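Local coordinates for K Homology domain-containing protein (Aeropyrum pernix, PDB 1TUA) that has no established function but, as a KH-domain protein, probably binds RNA, at residues 92-97 with 156-161; 110-115 with 131-136. All coordinates share one frame; numbering follows the deposited sequence.

Overall arrangement
The chain first builds an N-terminal three-stranded sheet with its helices, then a second unit with a sheet of the same strand order, which holds both interactions. Residues 92-97, the end of strand 87-93 and the start of helix 95-98, open interaction 1. Helix 102-113 ends in 110-115, the start of interaction 2, which closes a short loop at 131-136 and ties that helix to the opposite edge strand, 130-133. Interaction 1 closes the larger loop at 156-161, tying the end of helix 144-158 to helix 95-98 and the turn before it; interaction 2 is nested within. The contacts meet where L94 packs on I112, and through probable hydrogen bonds of L94 with Y136 and R161 with R111.

Interaction 1 of 2, residues 92-97 with 156-161; sequences VDLKQV and MLAEGR
A158 is met by two aliphatic side chains, those of L94 and V97, and no hydrogen bond runs between the two segments. The apolar part is small. CD2 of L94 lies 4.1 Å from CB of A158, while CG2 of V97 stands 4.3 Å from the same CB. L94 reaches A158 with CD2, a methyl that also packs on I112, and the side chain further touches L105 and I108 of helix 102-113 and V138 of the sheet, a shared core that a branched leucine fills well. A methyl is all that A158 brings, which lets the last turn of helix 144-158 come close to the other backbone, with CA atoms of V97 and A158 7.1 Å apart.

V97 makes a second kind of contact. With CG1 anti to the backbone N (chi1 179°), this methyl lies 3.5 Å from O of A158, a van der Waals approach to a carbonyl at the helix end, and CG2 is left to meet CB.

Capping bonds help to hold both backbones. OD1 of D93 accepts from N of K95 at 2.9 Å, nearly in line with its own C-O bond though bent at the hydrogen (141°), an Asx turn that steers the chain from strand 87-93 into helix 95-98. At the other segment G160 takes a positive phi and forms a Schellman motif: N of R161 bonds to O of M156 at 3.2 Å, and N of G160 to O of L157 at 3.0 Å. Glycine suits that corner, since a CB would press on the preceding carbonyl.

With no polar bond across it, the contact rests on shape and on burial of L94 and A158, with V97 at its more exposed side.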
loop_
_atom_site.group_PDB
_atom_site.type_symbol
_atom_site.label_atom_id
_atom_site.label_comp_id
_atom_site.label_asym_id
_atom_site.label_seq_id
_atom_site.Cartn_x
_atom_site.Cartn_y
_atom_site.Cartn_z
ATOM N N VAL A 92 -5.376 3.730 -4.800
ATOM C CA VAL A 92 -6.407 4.053 -5.775
ATOM C C VAL A 92 -7.611 4.535 -4.971
ATOM O O VAL A 92 -8.195 3.775 -4.198
ATOM C CB VAL A 92 -6.813 2.820 -6.605
ATOM C CG1 VAL A 92 -8.004 3.152 -7.487
ATOM C CG2 VAL A 92 -5.644 2.374 -7.467
ATOM N N ASP A 93 -7.958 5.809 -5.120
ATOM C CA ASP A 93 -9.103 6.350 -4.398
ATOM C C ASP A 93 -10.316 6.135 -5.296
ATOM O O ASP A 93 -10.473 6.814 -6.314
ATOM C CB ASP A 93 -8.920 7.843 -4.115
ATOM C CG ASP A 93 -9.967 8.379 -3.152
ATOM O OD1 ASP A 93 -11.170 8.136 -3.386
ATOM O OD2 ASP A 93 -9.589 9.040 -2.161
ATOM N N LEU A 94 -11.168 5.186 -4.914
ATOM C CA LEU A 94 -12.339 4.854 -5.711
ATOM C C LEU A 94 -13.348 5.991 -5.881
ATOM O O LEU A 94 -14.152 5.966 -6.814
ATOM C CB LEU A 94 -13.023 3.608 -5.133
ATOM C CG LEU A 94 -12.144 2.346 -5.093
ATOM C CD1 LEU A 94 -12.903 1.197 -4.460
ATOM C CD2 LEU A 94 -11.709 1.973 -6.504
ATOM N N LYS A 95 -13.317 6.985 -5.000
ATOM C CA LYS A 95 -14.252 8.093 -5.140
ATOM C C LYS A 95 -13.885 8.950 -6.347
ATOM O O LYS A 95 -14.676 9.783 -6.800
ATOM C CB LYS A 95 -14.291 8.934 -3.864
ATOM C CG LYS A 95 -15.027 8.245 -2.731
ATOM C CD LYS A 95 -15.218 9.162 -1.546
ATOM C CE LYS A 95 -16.007 8.462 -0.450
ATOM N NZ LYS A 95 -16.140 9.300 0.776
ATOM N N GLN A 96 -12.678 8.742 -6.868
ATOM C CA GLN A 96 -12.232 9.471 -8.051
ATOM C C GLN A 96 -12.993 8.919 -9.247
ATOM O O GLN A 96 -13.040 9.535 -10.305
ATOM C CB GLN A 96 -10.730 9.282 -8.275
ATOM C CG GLN A 96 -9.869 10.157 -7.406
ATOM C CD GLN A 96 -8.399 10.031 -7.745
ATOM O OE1 GLN A 96 -8.012 10.103 -8.909
ATOM N NE2 GLN A 96 -7.571 9.851 -6.729
ATOM N N VAL A 97 -13.590 7.745 -9.061
ATOM C CA VAL A 97 -14.357 7.096 -10.118
ATOM C C VAL A 97 -15.860 7.223 -9.886
ATOM O O VAL A 97 -16.589 7.703 -10.750
ATOM C CB VAL A 97 -14.015 5.593 -10.211
ATOM C CG1 VAL A 97 -14.848 4.932 -11.300
ATOM C CG2 VAL A 97 -12.538 5.417 -10.492
ATOM N N MET A 156 -9.146 -0.328 -14.052
ATOM C CA MET A 156 -9.927 -0.912 -15.146
ATOM C C MET A 156 -11.177 -1.624 -14.616
ATOM O O MET A 156 -12.246 -1.540 -15.220
ATOM C CB MET A 156 -9.074 -1.895 -15.957
ATOM C CG MET A 156 -8.048 -1.238 -16.884
ATOM S SD MET A 156 -6.911 -2.434 -17.635
ATOM C CE MET A 156 -7.926 -3.207 -18.835
ATOM N N LEU A 157 -11.047 -2.323 -13.491
ATOM C CA LEU A 157 -12.195 -3.017 -12.914
ATOM C C LEU A 157 -13.189 -2.010 -12.348
ATOM O O LEU A 157 -14.397 -2.203 -12.455
ATOM C CB LEU A 157 -11.760 -3.983 -11.804
ATOM C CG LEU A 157 -11.010 -5.249 -12.223
ATOM C CD1 LEU A 157 -10.686 -6.082 -10.989
ATOM C CD2 LEU A 157 -11.855 -6.050 -13.191
ATOM N N ALA A 158 -12.676 -0.934 -11.751
ATOM C CA ALA A 158 -13.534 0.095 -11.168
ATOM C C ALA A 158 -14.297 0.826 -12.262
ATOM O O ALA A 158 -15.269 1.530 -11.989
ATOM C CB ALA A 158 -12.700 1.090 -10.363
ATOM N N GLU A 159 -13.851 0.653 -13.502
ATOM C CA GLU A 159 -14.497 1.299 -14.630
ATOM C C GLU A 159 -15.454 0.367 -15.378
ATOM O O GLU A 159 -16.083 0.771 -16.352
ATOM C CB GLU A 159 -13.427 1.873 -15.558
ATOM C CG GLU A 159 -12.521 2.844 -14.816
ATOM C CD GLU A 159 -11.461 3.469 -15.689
ATOM O OE1 GLU A 159 -10.635 2.723 -16.265
ATOM O OE2 GLU A 159 -11.453 4.717 -15.793
ATOM N N GLY A 160 -15.563 -0.877 -14.914
ATOM C CA GLY A 160 -16.488 -1.818 -15.529
ATOM C C GLY A 160 -15.983 -2.836 -16.540
ATOM O O GLY A 160 -16.783 -3.605 -17.089
ATOM N N ARG A 161 -14.678 -2.858 -16.794
ATOM C CA ARG A 161 -14.109 -3.804 -17.751
ATOM C C ARG A 161 -14.361 -5.233 -17.289
ATOM O O ARG A 161 -14.485 -5.481 -16.089
ATOM C CB ARG A 161 -12.600 -3.583 -17.874
ATOM C CG ARG A 161 -12.188 -2.209 -18.372
ATOM C CD ARG A 161 -12.479 -2.064 -19.854
ATOM N NE ARG A 161 -11.868 -0.867 -20.424
ATOM C CZ ARG A 161 -11.938 -0.532 -21.712
ATOM N NH1 ARG A 161 -12.596 -1.306 -22.571
ATOM N NH2 ARG A 161 -11.344 0.576 -22.144
#

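Interaction 2 of 2, residues 110-115 with 131-136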
loop_
_atom_site.group_PDB
_atom_site.type_symbol
_atom_site.label_atom_id
_atom_site.label_comp_id
_atom_site.label_asym_id
_atom_site.label_seq_id
_atom_site.Cartn_x
_atom_site.Cartn_y
_atom_site.Cartn_z
ATOM N N GLY A 110 -17.336 -4.800 -5.484
ATOM C CA GLY A 110 -17.701 -6.182 -5.744
ATOM C C GLY A 110 -16.924 -6.734 -6.928
ATOM O O GLY A 110 -16.516 -7.893 -6.916
ATOM N N ARG A 111 -16.725 -5.905 -7.953
ATOM C CA ARG A 111 -15.967 -6.300 -9.147
ATOM C C ARG A 111 -14.477 -6.441 -8.817
ATOM O O ARG A 111 -13.815 -7.367 -9.277
ATOM C CB ARG A 111 -16.121 -5.254 -10.257
ATOM C CG ARG A 111 -17.519 -5.127 -10.827
ATOM C CD ARG A 111 -17.890 -6.339 -11.660
ATOM N NE ARG A 111 -17.111 -6.417 -12.894
ATOM C CZ ARG A 111 -17.210 -7.410 -13.770
ATOM N NH1 ARG A 111 -18.056 -8.408 -13.539
ATOM N NH2 ARG A 111 -16.473 -7.409 -14.873
ATOM N N ILE A 112 -13.953 -5.509 -8.026
ATOM C CA ILE A 112 -12.543 -5.526 -7.646
ATOM C C ILE A 112 -12.208 -6.717 -6.757
ATOM O O ILE A 112 -11.165 -7.347 -6.923
ATOM C CB ILE A 112 -12.160 -4.213 -6.930
ATOM C CG1 ILE A 112 -12.228 -3.058 -7.934
ATOM C CG2 ILE A 112 -10.766 -4.325 -6.317
ATOM C CD1 ILE A 112 -12.082 -1.679 -7.318
ATOM N N ILE A 113 -13.096 -7.025 -5.816
ATOM C CA ILE A 113 -12.886 -8.151 -4.914
ATOM C C ILE A 113 -13.192 -9.460 -5.629
ATOM O O ILE A 113 -12.405 -10.403 -5.565
ATOM C CB ILE A 113 -13.785 -8.043 -3.662
ATOM C CG1 ILE A 113 -13.410 -6.795 -2.862
ATOM C CG2 ILE A 113 -13.636 -9.293 -2.796
ATOM C CD1 ILE A 113 -14.313 -6.545 -1.672
ATOM N N GLY A 114 -14.331 -9.504 -6.315
ATOM C CA GLY A 114 -14.725 -10.702 -7.034
ATOM C C GLY A 114 -15.356 -11.719 -6.100
ATOM O O GLY A 114 -15.283 -11.578 -4.878
ATOM N N GLU A 115 -15.983 -12.745 -6.668
ATOM C CA GLU A 115 -16.613 -13.779 -5.860
ATOM C C GLU A 115 -15.550 -14.541 -5.085
ATOM O O GLU A 115 -14.620 -15.091 -5.671
ATOM C CB GLU A 115 -17.403 -14.740 -6.749
ATOM C CG GLU A 115 -17.983 -15.933 -6.001
ATOM C CD GLU A 115 -19.185 -16.531 -6.707
ATOM O OE1 GLU A 115 -20.232 -15.849 -6.761
ATOM O OE2 GLU A 115 -19.084 -17.674 -7.209
ATOM N N ILE A 131 -2.660 -6.303 -1.890
ATOM C CA ILE A 131 -3.725 -5.355 -2.197
ATOM C C ILE A 131 -4.789 -5.372 -1.104
ATOM O O ILE A 131 -5.283 -6.435 -0.721
ATOM C CB ILE A 131 -4.395 -5.691 -3.568
ATOM C CG1 ILE A 131 -3.369 -5.545 -4.698
ATOM C CG2 ILE A 131 -5.590 -4.774 -3.817
ATOM C CD1 ILE A 131 -3.872 -5.969 -6.076
ATOM N N ASN A 132 -5.121 -4.194 -0.588
ATOM C CA ASN A 132 -6.150 -4.086 0.433
ATOM C C ASN A 132 -7.288 -3.222 -0.079
ATOM O O ASN A 132 -7.072 -2.105 -0.533
ATOM C CB ASN A 132 -5.600 -3.468 1.722
ATOM C CG ASN A 132 -6.624 -3.479 2.844
ATOM O OD1 ASN A 132 -7.365 -2.512 3.048
ATOM N ND2 ASN A 132 -6.690 -4.589 3.556
ATOM N N VAL A 133 -8.501 -3.755 -0.024
ATOM C CA VAL A 133 -9.669 -3.009 -0.463
ATOM C C VAL A 133 -10.344 -2.468 0.792
ATOM O O VAL A 133 -11.039 -3.199 1.501
ATOM C CB VAL A 133 -10.660 -3.905 -1.244
ATOM C CG1 VAL A 133 -11.858 -3.086 -1.696
ATOM C CG2 VAL A 133 -9.966 -4.516 -2.443
ATOM N N GLY A 134 -10.115 -1.189 1.074
ATOM C CA GLY A 134 -10.708 -0.580 2.254
ATOM C C GLY A 134 -12.085 -0.008 1.983
ATOM O O GLY A 134 -12.776 -0.448 1.063
ATOM N N GLU A 135 -12.480 0.978 2.782
ATOM C CA GLU A 135 -13.785 1.621 2.636
ATOM C C GLU A 135 -13.988 2.158 1.218
ATOM O O GLU A 135 -14.987 1.843 0.562
ATOM C CB GLU A 135 -13.925 2.763 3.653
ATOM C CG GLU A 135 -15.284 3.457 3.626
ATOM C CD GLU A 135 -15.470 4.451 4.773
ATOM O OE1 GLU A 135 -14.692 5.427 4.864
ATOM O OE2 GLU A 135 -16.402 4.251 5.586
ATOM N N TYR A 136 -13.046 2.970 0.749
ATOM C CA TYR A 136 -13.135 3.530 -0.594
ATOM C C TYR A 136 -11.759 3.684 -1.221
ATOM O O TYR A 136 -11.627 4.216 -2.323
ATOM C CB TYR A 136 -13.856 4.882 -0.560
ATOM C CG TYR A 136 -13.169 5.918 0.291
ATOM C CD1 TYR A 136 -12.143 6.705 -0.229
ATOM C CD2 TYR A 136 -13.506 6.075 1.636
ATOM C CE1 TYR A 136 -11.465 7.624 0.574
ATOM C CE2 TYR A 136 -12.833 6.989 2.448
ATOM C CZ TYR A 136 -11.812 7.758 1.910
ATOM O OH TYR A 136 -11.123 8.642 2.712
#
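No flat group enters where I112 and I113 meet V133; the ring nearby, that of Y136, lies beyond the contact. One of its faces carries the ammonium of K95 in a cation-pi interaction, and OE1 of E135 stands at its edge, in the ring plane.

The contact itself is aliphatic. CG2 of I112 meets CG2 of V133 at 4.0 Å, and CG1 of I113 lies 4.2 Å from that same methyl. CB of V133 faces the helix, and with CG1 anti to the backbone N (chi1 -179°) CG2 is left to meet I112, while both methyls touch I113. Valine suits an extended strand, where beta branching is well tolerated; I112 also packs on I154 and L157 of helix 144-158, and I113 has a CG1 branch long enough to reach both valine methyls.

G114 ends helix 102-113 with a positive phi, its N bonded to O of G110 at 2.8 Å, and there the chain turns away toward helix 118-127.

A helix closed by the GXXG loop that begins at G114, packed against the second strand of an antiparallel sheet of order 1-3-2, is the pattern of a type I KH domain; in relatives, the cleft between this loop and that strand receives single-stranded nucleic acid.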